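Local coordinates for T9SS C-terminal target domain-containing protein (Bacteroides cellulosilyticus, PDB 5JVK), which probably hydrolyses O-glycosidic bonds as an endo-acting glycoside hydrolase of family 39, at residues T314-L319 against H367-G372; L104-C109 against R359-S364; P289-N294 against P308-P313. All blocks are in the same frame, centred on the assembly; numbering follows the deposited sequence.

Interaction 1. Residues T314-L319 against H367-G372; sequences TVWPYL and HYMSPG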
loop_
_atom_site.group_PDB
_atom_site.type_symbol
_atom_site.label_atom_id
_atom_site.label_comp_id
_atom_site.label_asym_id
_atom_site.label_seq_id
_atom_site.Cartn_x
_atom_site.Cartn_y
_atom_site.Cartn_z
ATOM N N THR A 314 15.876 -1.973 -11.049
ATOM C CA THR A 314 16.015 -1.722 -12.484
ATOM C C THR A 314 14.945 -0.766 -12.997
ATOM O O THR A 314 15.257 0.182 -13.719
ATOM C CB THR A 314 15.922 -3.033 -13.287
ATOM O OG1 THR A 314 16.921 -3.947 -12.823
ATOM C CG2 THR A 314 16.124 -2.784 -14.778
ATOM N N VAL A 315 13.691 -1.030 -12.635
ATOM C CA VAL A 315 12.544 -0.273 -13.154
ATOM C C VAL A 315 12.504 1.181 -12.653
ATOM O O VAL A 315 12.221 2.090 -13.440
ATOM C CB VAL A 315 11.204 -0.986 -12.833
ATOM C CG1 VAL A 315 9.998 -0.121 -13.200
ATOM C CG2 VAL A 315 11.124 -2.326 -13.556
ATOM N N TRP A 316 12.780 1.399 -11.366
ATOM C CA TRP A 316 12.662 2.743 -10.777
ATOM C C TRP A 316 13.621 3.752 -11.450
ATOM O O TRP A 316 13.158 4.790 -11.926
ATOM C CB TRP A 316 12.817 2.738 -9.236
ATOM C CG TRP A 316 11.517 2.650 -8.430
ATOM C CD1 TRP A 316 11.148 3.468 -7.395
ATOM C CD2 TRP A 316 10.445 1.703 -8.585
ATOM N NE1 TRP A 316 9.924 3.093 -6.900
ATOM C CE2 TRP A 316 9.470 2.013 -7.606
ATOM C CE3 TRP A 316 10.214 0.624 -9.449
ATOM C CZ2 TRP A 316 8.280 1.286 -7.471
ATOM C CZ3 TRP A 316 9.025 -0.103 -9.313
ATOM C CH2 TRP A 316 8.076 0.235 -8.328
ATOM N N PRO A 317 14.939 3.444 -11.520
ATOM C CA PRO A 317 15.859 4.331 -12.256
ATOM C C PRO A 317 15.582 4.458 -13.756
ATOM O O PRO A 317 15.846 5.514 -14.331
ATOM C CB PRO A 317 17.232 3.679 -12.043
ATOM C CG PRO A 317 17.082 2.882 -10.804
ATOM C CD PRO A 317 15.679 2.350 -10.865
ATOM N N TYR A 318 15.071 3.394 -14.376
ATOM C CA TYR A 318 14.759 3.401 -15.809
ATOM C C TYR A 318 13.639 4.387 -16.161
ATOM O O TYR A 318 13.768 5.137 -17.124
ATOM C CB TYR A 318 14.419 1.985 -16.306
ATOM C CG TYR A 318 13.859 1.923 -17.717
ATOM C CD1 TYR A 318 14.679 2.118 -18.834
ATOM C CD2 TYR A 318 12.507 1.664 -17.933
ATOM C CE1 TYR A 318 14.161 2.058 -20.125
ATOM C CE2 TYR A 318 11.982 1.602 -19.211
ATOM C CZ TYR A 318 12.804 1.798 -20.306
ATOM O OH TYR A 318 12.254 1.732 -21.571
ATOM N N LEU A 319 12.555 4.390 -15.390
ATOM C CA LEU A 319 11.438 5.311 -15.645
ATOM C C LEU A 319 11.736 6.745 -15.202
ATOM O O LEU A 319 11.141 7.689 -15.725
ATOM C CB LEU A 319 10.155 4.807 -14.983
ATOM C CG LEU A 319 9.675 3.432 -15.447
ATOM C CD1 LEU A 319 8.418 3.053 -14.686
ATOM C CD2 LEU A 319 9.429 3.378 -16.948
ATOM N N HIS A 367 15.670 4.137 -4.442
ATOM C CA HIS A 367 15.700 4.634 -5.820
ATOM C C HIS A 367 14.562 5.643 -6.032
ATOM O O HIS A 367 13.806 5.536 -7.001
ATOM C CB HIS A 367 15.545 3.463 -6.803
ATOM C CG HIS A 367 16.510 2.340 -6.579
ATOM N ND1 HIS A 367 17.806 2.367 -7.048
ATOM C CD2 HIS A 367 16.362 1.149 -5.953
ATOM C CE1 HIS A 367 18.418 1.246 -6.709
ATOM N NE2 HIS A 367 17.562 0.488 -6.048
ATOM N N TYR A 368 14.455 6.629 -5.135
ATOM C CA TYR A 368 13.286 7.521 -5.090
ATOM C C TYR A 368 12.976 8.168 -6.436
ATOM O O TYR A 368 13.825 8.841 -7.019
ATOM C CB TYR A 368 13.431 8.622 -4.030
ATOM C CG TYR A 368 12.158 9.432 -3.872
ATOM C CD1 TYR A 368 11.038 8.882 -3.250
ATOM C CD2 TYR A 368 12.058 10.735 -4.375
ATOM C CE1 TYR A 368 9.861 9.606 -3.118
ATOM C CE2 TYR A 368 10.884 11.469 -4.247
ATOM C CZ TYR A 368 9.787 10.898 -3.618
ATOM O OH TYR A 368 8.619 11.610 -3.480
ATOM N N MET A 369 11.757 7.938 -6.917
ATOM C CA MET A 369 11.256 8.580 -8.138
ATOM C C MET A 369 9.743 8.830 -8.138
ATOM O O MET A 369 9.308 9.871 -8.624
ATOM C CB MET A 369 11.699 7.798 -9.388
ATOM C CG MET A 369 11.069 6.427 -9.571
ATOM S SD MET A 369 9.676 6.448 -10.716
ATOM C CE MET A 369 8.993 4.810 -10.472
ATOM N N SER A 370 8.951 7.897 -7.606
ATOM C CA SER A 370 7.494 8.045 -7.547
ATOM C C SER A 370 7.050 8.767 -6.269
ATOM O O SER A 370 7.566 8.471 -5.187
ATOM C CB SER A 370 6.821 6.672 -7.611
ATOM O OG SER A 370 5.410 6.795 -7.667
ATOM N N PRO A 371 6.086 9.709 -6.384
ATOM C CA PRO A 371 5.491 10.325 -5.193
ATOM C C PRO A 371 4.348 9.516 -4.562
ATOM O O PRO A 371 3.802 9.942 -3.547
ATOM C CB PRO A 371 4.964 11.658 -5.726
ATOM C CG PRO A 371 4.597 11.363 -7.135
ATOM C CD PRO A 371 5.576 10.330 -7.624
ATOM N N GLY A 372 3.980 8.378 -5.155
ATOM C CA GLY A 372 2.891 7.555 -4.633
ATOM C C GLY A 372 2.967 6.109 -5.095
ATOM O O GLY A 372 2.676 5.805 -6.252
#

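Interaction 2. Residues L104-C109 against R359-S364; sequences LDMGVC and RTYLLS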
loop_
_atom_site.group_PDB
_atom_site.type_symbol
_atom_site.label_atom_id
_atom_site.label_comp_id
_atom_site.label_asym_id
_atom_site.label_seq_id
_atom_site.Cartn_x
_atom_site.Cartn_y
_atom_site.Cartn_z
ATOM N N LEU A 104 4.902 10.127 2.931
ATOM C CA LEU A 104 4.071 10.798 1.932
ATOM C C LEU A 104 3.974 10.027 0.613
ATOM O O LEU A 104 3.123 10.352 -0.218
ATOM C CB LEU A 104 4.598 12.212 1.664
ATOM C CG LEU A 104 4.612 13.169 2.866
ATOM C CD1 LEU A 104 5.378 14.443 2.538
ATOM C CD2 LEU A 104 3.197 13.505 3.322
ATOM N N ASP A 105 4.847 9.031 0.420
ATOM C CA ASP A 105 4.823 8.157 -0.765
ATOM C C ASP A 105 4.133 6.798 -0.554
ATOM O O ASP A 105 3.951 6.055 -1.519
ATOM C CB ASP A 105 6.244 7.962 -1.339
ATOM C CG ASP A 105 7.227 7.338 -0.345
ATOM O OD1 ASP A 105 6.907 7.207 0.857
ATOM O OD2 ASP A 105 8.347 6.999 -0.773
ATOM N N MET A 106 3.749 6.475 0.682
ATOM C CA MET A 106 3.025 5.230 0.964
ATOM C C MET A 106 1.533 5.417 0.725
ATOM O O MET A 106 0.894 6.222 1.398
ATOM C CB MET A 106 3.258 4.747 2.405
ATOM C CG MET A 106 4.574 4.010 2.607
ATOM S SD MET A 106 4.764 3.227 4.224
ATOM C CE MET A 106 3.429 2.029 4.217
ATOM N N GLY A 107 0.991 4.667 -0.233
ATOM C CA GLY A 107 -0.447 4.621 -0.488
ATOM C C GLY A 107 -0.968 3.200 -0.384
ATOM O O GLY A 107 -0.186 2.256 -0.282
ATOM N N VAL A 108 -2.290 3.051 -0.419
ATOM C CA VAL A 108 -2.928 1.733 -0.423
ATOM C C VAL A 108 -4.253 1.767 -1.193
ATOM O O VAL A 108 -5.017 2.722 -1.080
ATOM C CB VAL A 108 -3.142 1.205 1.019
ATOM C CG1 VAL A 108 -4.136 2.065 1.796
ATOM C CG2 VAL A 108 -3.578 -0.257 1.006
ATOM N N CYS A 109 -4.511 0.723 -1.979
ATOM C CA CYS A 109 -5.762 0.607 -2.736
ATOM C C CYS A 109 -6.873 0.146 -1.807
ATOM O O CYS A 109 -6.711 -0.843 -1.093
ATOM C CB CYS A 109 -5.603 -0.365 -3.905
ATOM S SG CYS A 109 -4.481 0.249 -5.182
ATOM N N ARG A 359 10.133 -4.415 1.903
ATOM C CA ARG A 359 11.202 -4.311 0.912
ATOM C C ARG A 359 10.842 -3.427 -0.282
ATOM O O ARG A 359 11.701 -2.701 -0.789
ATOM C CB ARG A 359 11.661 -5.710 0.465
ATOM C CG ARG A 359 12.623 -6.320 1.467
ATOM C CD ARG A 359 12.648 -7.836 1.509
ATOM N NE ARG A 359 13.108 -8.461 0.273
ATOM C CZ ARG A 359 13.395 -9.757 0.141
ATOM N NH1 ARG A 359 13.289 -10.600 1.171
ATOM N NH2 ARG A 359 13.802 -10.223 -1.033
ATOM N N THR A 360 9.580 -3.471 -0.710
ATOM C CA THR A 360 9.086 -2.578 -1.770
ATOM C C THR A 360 9.270 -1.104 -1.406
ATOM O O THR A 360 9.823 -0.337 -2.192
ATOM C CB THR A 360 7.595 -2.837 -2.094
ATOM O OG1 THR A 360 7.454 -4.141 -2.659
ATOM C CG2 THR A 360 7.040 -1.810 -3.085
ATOM N N TYR A 361 8.810 -0.719 -0.221
ATOM C CA TYR A 361 8.875 0.685 0.198
ATOM C C TYR A 361 10.294 1.133 0.555
ATOM O O TYR A 361 10.656 2.288 0.318
ATOM C CB TYR A 361 7.888 0.960 1.338
ATOM C CG TYR A 361 6.449 0.898 0.877
ATOM C CD1 TYR A 361 5.952 1.838 -0.020
ATOM C CD2 TYR A 361 5.586 -0.106 1.319
ATOM C CE1 TYR A 361 4.639 1.791 -0.457
ATOM C CE2 TYR A 361 4.266 -0.163 0.886
ATOM C CZ TYR A 361 3.798 0.792 -0.004
ATOM O OH TYR A 361 2.498 0.756 -0.446
ATOM N N LEU A 362 11.096 0.217 1.097
ATOM C CA LEU A 362 12.511 0.489 1.359
ATOM C C LEU A 362 13.303 0.651 0.062
ATOM O O LEU A 362 14.085 1.595 -0.068
ATOM C CB LEU A 362 13.126 -0.604 2.237
ATOM C CG LEU A 362 12.617 -0.617 3.683
ATOM C CD1 LEU A 362 12.907 -1.952 4.356
ATOM C CD2 LEU A 362 13.208 0.527 4.492
ATOM N N LEU A 363 13.096 -0.252 -0.896
ATOM C CA LEU A 363 13.732 -0.128 -2.216
ATOM C C LEU A 363 13.178 1.051 -3.037
ATOM O O LEU A 363 13.925 1.690 -3.779
ATOM C CB LEU A 363 13.615 -1.432 -3.011
ATOM C CG LEU A 363 14.428 -2.618 -2.482
ATOM C CD1 LEU A 363 13.994 -3.909 -3.162
ATOM C CD2 LEU A 363 15.924 -2.405 -2.663
ATOM N N SER A 364 11.883 1.334 -2.906
ATOM C CA SER A 364 11.269 2.481 -3.592
ATOM C C SER A 364 11.893 3.810 -3.147
ATOM O O SER A 364 12.253 4.638 -3.983
ATOM C CB SER A 364 9.756 2.503 -3.374
ATOM O OG SER A 364 9.172 3.677 -3.908
HETATM O O HOH W 1 8.596 4.151 -0.769
HETATM O O HOH W 2 8.135 6.211 -3.540
#

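Interaction 3. Residues P289-N294 against P308-P313; sequences PYMAPN and PAVNIP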
loop_
_atom_site.group_PDB
_atom_site.type_symbol
_atom_site.label_atom_id
_atom_site.label_comp_id
_atom_site.label_asym_id
_atom_site.label_seq_id
_atom_site.Cartn_x
_atom_site.Cartn_y
_atom_site.Cartn_z
ATOM N N PRO A 289 3.391 -2.385 -11.805
ATOM C CA PRO A 289 4.505 -3.313 -12.021
ATOM C C PRO A 289 4.478 -4.521 -11.075
ATOM O O PRO A 289 5.316 -4.636 -10.180
ATOM C CB PRO A 289 5.723 -2.422 -11.761
ATOM C CG PRO A 289 5.260 -1.536 -10.656
ATOM C CD PRO A 289 3.812 -1.242 -10.972
ATOM N N TYR A 290 3.519 -5.418 -11.284
ATOM C CA TYR A 290 3.393 -6.618 -10.460
ATOM C C TYR A 290 4.553 -7.571 -10.738
ATOM O O TYR A 290 4.800 -7.930 -11.889
ATOM C CB TYR A 290 2.061 -7.335 -10.720
ATOM C CG TYR A 290 0.863 -6.696 -10.051
ATOM C CD1 TYR A 290 0.517 -7.030 -8.745
ATOM C CD2 TYR A 290 0.058 -5.772 -10.728
ATOM C CE1 TYR A 290 -0.586 -6.462 -8.124
ATOM C CE2 TYR A 290 -1.049 -5.200 -10.113
ATOM C CZ TYR A 290 -1.364 -5.549 -8.809
ATOM O OH TYR A 290 -2.452 -4.995 -8.174
ATOM N N MET A 291 5.256 -7.970 -9.677
ATOM C CA MET A 291 6.362 -8.925 -9.761
ATOM C C MET A 291 6.061 -10.239 -9.037
ATOM O O MET A 291 6.939 -11.098 -8.928
ATOM C CB MET A 291 7.615 -8.294 -9.168
ATOM C CG MET A 291 8.059 -7.032 -9.887
ATOM S SD MET A 291 9.028 -5.959 -8.821
ATOM C CE MET A 291 8.963 -4.441 -9.772
ATOM N N ALA A 292 4.822 -10.414 -8.573
ATOM C CA ALA A 292 4.448 -11.586 -7.779
ATOM C C ALA A 292 4.445 -12.870 -8.627
ATOM O O ALA A 292 4.004 -12.832 -9.778
ATOM C CB ALA A 292 3.081 -11.379 -7.146
ATOM N N PRO A 293 4.901 -14.003 -8.081
ATOM C CA PRO A 293 5.256 -14.177 -6.668
ATOM C C PRO A 293 6.740 -13.948 -6.318
ATOM O O PRO A 293 7.188 -14.394 -5.263
ATOM C CB PRO A 293 4.892 -15.644 -6.433
ATOM C CG PRO A 293 5.249 -16.301 -7.726
ATOM C CD PRO A 293 5.027 -15.275 -8.817
ATOM N N ASN A 294 7.487 -13.246 -7.172
ATOM C CA ASN A 294 8.938 -13.089 -6.998
ATOM C C ASN A 294 9.264 -11.927 -6.067
ATOM O O ASN A 294 8.398 -11.109 -5.754
ATOM C CB ASN A 294 9.621 -12.857 -8.349
ATOM C CG ASN A 294 9.288 -13.929 -9.359
ATOM O OD1 ASN A 294 8.623 -13.670 -10.363
ATOM N ND2 ASN A 294 9.731 -15.145 -9.091
ATOM N N PRO A 308 17.203 -5.148 -18.169
ATOM C CA PRO A 308 17.675 -6.526 -17.886
ATOM C C PRO A 308 16.646 -7.448 -17.201
ATOM O O PRO A 308 16.451 -8.587 -17.637
ATOM C CB PRO A 308 18.894 -6.309 -16.964
ATOM C CG PRO A 308 18.781 -4.912 -16.460
ATOM C CD PRO A 308 18.098 -4.146 -17.554
ATOM N N ALA A 309 16.013 -6.950 -16.139
ATOM C CA ALA A 309 14.929 -7.665 -15.456
ATOM C C ALA A 309 13.923 -6.676 -14.880
ATOM O O ALA A 309 14.274 -5.533 -14.586
ATOM C CB ALA A 309 15.492 -8.545 -14.354
ATOM N N VAL A 310 12.675 -7.118 -14.729
ATOM C CA VAL A 310 11.622 -6.292 -14.131
ATOM C C VAL A 310 11.678 -6.434 -12.613
ATOM O O VAL A 310 11.069 -7.336 -12.046
ATOM C CB VAL A 310 10.217 -6.659 -14.664
ATOM C CG1 VAL A 310 9.143 -5.778 -14.030
ATOM C CG2 VAL A 310 10.181 -6.531 -16.179
ATOM N N ASN A 311 12.442 -5.547 -11.980
ATOM C CA ASN A 311 12.485 -5.415 -10.519
ATOM C C ASN A 311 12.577 -3.941 -10.136
ATOM O O ASN A 311 12.771 -3.097 -11.005
ATOM C CB ASN A 311 13.636 -6.230 -9.908
ATOM C CG ASN A 311 14.976 -6.009 -10.600
ATOM O OD1 ASN A 311 15.469 -4.885 -10.704
ATOM N ND2 ASN A 311 15.589 -7.099 -11.044
ATOM N N ILE A 312 12.430 -3.630 -8.851
ATOM C CA ILE A 312 12.442 -2.233 -8.395
ATOM C C ILE A 312 13.785 -1.534 -8.666
ATOM O O ILE A 312 13.783 -0.411 -9.163
ATOM C CB ILE A 312 12.011 -2.082 -6.911
ATOM C CG1 ILE A 312 10.527 -2.436 -6.765
ATOM C CG2 ILE A 312 12.264 -0.662 -6.408
ATOM C CD1 ILE A 312 10.020 -2.472 -5.339
ATOM N N PRO A 313 14.926 -2.184 -8.358
ATOM C CA PRO A 313 16.214 -1.530 -8.648
ATOM C C PRO A 313 16.512 -1.243 -10.133
ATOM O O PRO A 313 17.323 -0.363 -10.424
ATOM C CB PRO A 313 17.241 -2.511 -8.074
ATOM C CG PRO A 313 16.499 -3.257 -7.021
ATOM C CD PRO A 313 15.114 -3.415 -7.568
#

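Interaction 1. Residues T314-L319 against H367-G372
Trp316 NE1 is hydrogen-bonded to Ser364 OG at 3.1 Å, which ties the indole at its nitrogen while Met369 and His367 close on the ring from across the contact. Met369 lies over one face. Its CG is tucked between the backbone N and the carbonyl carbon (chi1 69°), and the chain then bends at chi2, which brings the methyl end over the indole. Met369 CE stands 3.8 Å from the centroid of the Trp316 five-membered ring, only 5° off the ring normal, a clean CH-pi contact; Met369 SD lies above the same ring at a longer range, 4.9 Å from that centroid. Lower down the chain, Met369 CG touches Trp316 CD1 at 3.7 Å and also rests on the helix backbone at Trp316 O, 3.5 Å away. All this takes place on the outer layer of a (beta/alpha)8 barrel, where helix 312-325 meets the turn that leads from helix 350-366 into the last barrel strand, 373-375. Just after the methionine this turn is pinned to strand 335-341 through Ser370 OG. That hydroxyl accepts a nearly straight bond from Gly372 N (3.3 Å, 164° at the hydrogen), which makes an ST turn; it is also hydrogen-bonded to Val336 O, and a weak bond comes from Val338 N. At the edge of the indole, in its plane, His367 O approaches Trp316 CD1 at 3.4 Å, while the CB atoms of Trp316 and His367 also meet. The imidazole lies beside Pro317, the residue after Trp316: Pro317 CG is 3.9 Å from His367 ND1, the two rings meeting at a slant.

Interaction 2. Residues L104-C109 against R359-S364
Strand 106-109 is the first strand of the (beta/alpha)8 barrel, and here Met106 packs on Tyr361 of helix 350-366, the helix that precedes the eighth strand. Met106 crosses the ring at about a right angle. Its CG lies over one face, 3.9 Å from the Tyr361 ring centroid, and the bend at chi3 (63°) curls the chain so that CE comes back to the far rim near CE2. Met106 SD sits above the same face at 4.5 Å from the centroid, 13° off the normal, which makes this a Met-aromatic contact. The phenol reaches past the methionine to the seam where the first and eighth strands meet: Tyr361 OH is hydrogen-bonded to Val373 O and also lies 3.1 Å from Gly107 O. Beside the ring, Asp105 holds a salt bridge from OD1 to Arg365, while its other oxygen faces two waters in this buried spot. Water 1, in the plane of the Tyr361 ring at its edge, links Asp105 OD2 to Tyr361 O. Water 2 joins the carboxylate to the helix again, lying 2.9 Å from Asp105 OD2 and 2.8 Å from Ser364 OG.

Interaction 3. Residues P289-N294 against P308-P313
Met291 stretches across to the backbone of Val310, Asn311 and Ile312, lying against peptide groups more than side chains. Its CG is anti to the carbonyl carbon (chi1 -61°) and the chain runs extended from there, so each successive atom meets the next residue along. Met291 CG touches Val310 O at 3.7 Å, Met291 SD sits 3.9 Å from Asn311 CA, and Met291 CE ends against the Asn311-Ile312 peptide, 3.7 Å from Ile312 N. The same methyl packs on Ile312 CG1 at 3.9 Å. A looser contact joins Met291 CG to Val310 CG1. The isoleucine carries the packing onward, because its side chain also rests on Thr360 and Leu363 of helix 350-366. Both sides of the contact are held in shape by local bonds. On one, Asn294 N bonds to Met291 O at 2.8 Å over a cis peptide before Pro293, the geometry of a type VI beta turn, which reverses the chain just after the methionine. On the other, Asn311 is the N-cap of helix 312-325. Its side chain leaves the backbone away from the 289-294 segment, with OD1 capping the backbone N of Thr314 and hydrogen-bonded to Thr314 OG1 too, while ND2 bonds to Phe298 O. The pairing brings together the two ends of a long beta-alpha loop, between strand 284-287 and helix 312-325, at the C-terminal end of the barrel strands, where (beta/alpha)8 glycoside hydrolases have their active site.

From the N terminus, residues 104-109 enter the barrel first and wait some 250 residues for their partner, 359-364, so interaction 2 spans most of the barrel. Within that span interaction 3 closes a short loop, bringing 308-313 back to 289-294 as helix 312-325 begins. Interaction 1 then opens on that helix and closes at 367-372, just after interaction 2 has closed; these two therefore cross, while interaction 3 precedes interaction 1 in series. In space Ser364 joins interactions 1 and 2, and Ile312 joins 3 to 2, so the contacts tie helix 312-325, helix 350-366 and the first strand together, with 367-372 leading into strand 373-375.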